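Local coordinates for Lin1840 protein (Listeria innocua serovar 6a, PDB 4ZOC) that probably hydrolyses terminal, non-reducing beta-D-glucosyl residues as a family 3 beta-glucosidase involved in beta-1,2-glucan metabolism, at residues L442-E445 and D446-A449. The protein carries 2 engineered substitutions. Residues are numbered along the deposited sequence; the frame is centred on the assembly and turned at random.
Sequences LSEE and DKVA
S443 and D446 exchange two hydrogen bonds, each from a backbone N to the other's side chain. D446 N donates to S443 OG over 2.9 Å. S443 N reaches D446 OD2 at 3.0 Å, with a nearly straight N-H...O angle of 177°. It arrives from above the carboxylate plane, 42° out of it. Both first torsions serve this exchange: S443 places OG between its own N and carbonyl carbon (chi1 67°), and D446 turns CG to the side of its backbone N, opposite the carbonyl carbon. A water 2.5 Å from S443 OG makes a weak second bond to D446 OD1. Behind the cap the first helical bonds follow, K447 N to S443 O at 3.1 Å and V448 N to E444 O at 3.0 Å. The extended K447 chain runs alongside E444, whose bend at chi2 brings OE2 to 3.5 Å from K447 NZ, a salt bridge whose hydrogen bond is weak. L442 crosses this lysine at about a right angle, its CD2 3.7 Å from K447 CE; L442 also packs on Q488 and L489, and K447 on F492, all of helix 484-494. The reciprocal bonds define a capping box, with S443 as N-cap of surface helix 444-456 in the glycosyl hydrolase family 3 C-terminal domain.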
# COMPACT_ATOMS: atom_id res chain seq x y z
N LEU A 442 22.19 24.99 -5.24
CA LEU A 442 22.14 26.01 -6.27
C LEU A 442 22.60 27.32 -5.64
O LEU A 442 21.83 27.99 -4.90
CB LEU A 442 20.70 26.17 -6.85
CG LEU A 442 20.56 27.22 -7.92
CD1 LEU A 442 21.46 26.88 -9.11
CD2 LEU A 442 19.14 27.38 -8.38
N SER A 443 23.85 27.71 -5.92
CA SER A 443 24.45 28.89 -5.33
C SER A 443 24.19 30.11 -6.18
O SER A 443 23.84 29.99 -7.39
CB SER A 443 25.97 28.71 -5.18
OG SER A 443 26.59 28.65 -6.46
N GLU A 444 24.45 31.28 -5.57
CA GLU A 444 24.46 32.55 -6.35
C GLU A 444 25.49 32.55 -7.48
O GLU A 444 25.21 33.00 -8.59
CB GLU A 444 24.60 33.77 -5.44
CG GLU A 444 23.49 33.85 -4.40
CD GLU A 444 22.12 33.91 -5.07
OE1 GLU A 444 21.96 34.77 -5.94
OE2 GLU A 444 21.24 33.05 -4.82
N GLU A 445 26.64 31.98 -7.19
CA GLU A 445 27.68 31.91 -8.16
C GLU A 445 27.22 31.05 -9.36
O GLU A 445 27.51 31.38 -10.51
CB GLU A 445 28.95 31.37 -7.45
CG GLU A 445 30.15 31.32 -8.41
CD GLU A 445 31.43 30.79 -7.75
OE1 GLU A 445 31.46 30.47 -6.55
OE2 GLU A 445 32.43 30.66 -8.48
N ASP A 446 26.54 29.92 -9.08
CA ASP A 446 26.06 29.01 -10.14
C ASP A 446 25.09 29.80 -11.03
O ASP A 446 25.10 29.68 -12.24
CB ASP A 446 25.23 27.89 -9.50
CG ASP A 446 26.04 26.83 -8.81
OD1 ASP A 446 27.23 26.62 -9.10
OD2 ASP A 446 25.41 26.15 -7.93
N LYS A 447 24.22 30.59 -10.40
CA LYS A 447 23.20 31.31 -11.14
C LYS A 447 23.83 32.35 -12.06
O LYS A 447 23.42 32.48 -13.18
CB LYS A 447 22.18 31.99 -10.20
CG LYS A 447 21.20 31.07 -9.46
CD LYS A 447 20.39 31.94 -8.54
CE LYS A 447 19.40 31.08 -7.84
NZ LYS A 447 18.65 31.92 -6.87
N VAL A 448 24.85 33.04 -11.58
CA VAL A 448 25.57 33.99 -12.40
C VAL A 448 26.19 33.27 -13.58
O VAL A 448 26.05 33.72 -14.72
CB VAL A 448 26.62 34.77 -11.56
CG1 VAL A 448 27.62 35.48 -12.47
CG2 VAL A 448 25.89 35.77 -10.66
N ALA A 449 26.80 32.11 -13.35
CA ALA A 449 27.48 31.40 -14.41
C ALA A 449 26.49 30.79 -15.41
O ALA A 449 26.75 30.79 -16.61
CB ALA A 449 28.36 30.33 -13.81
O HOH W 1 28.73 27.34 -6.07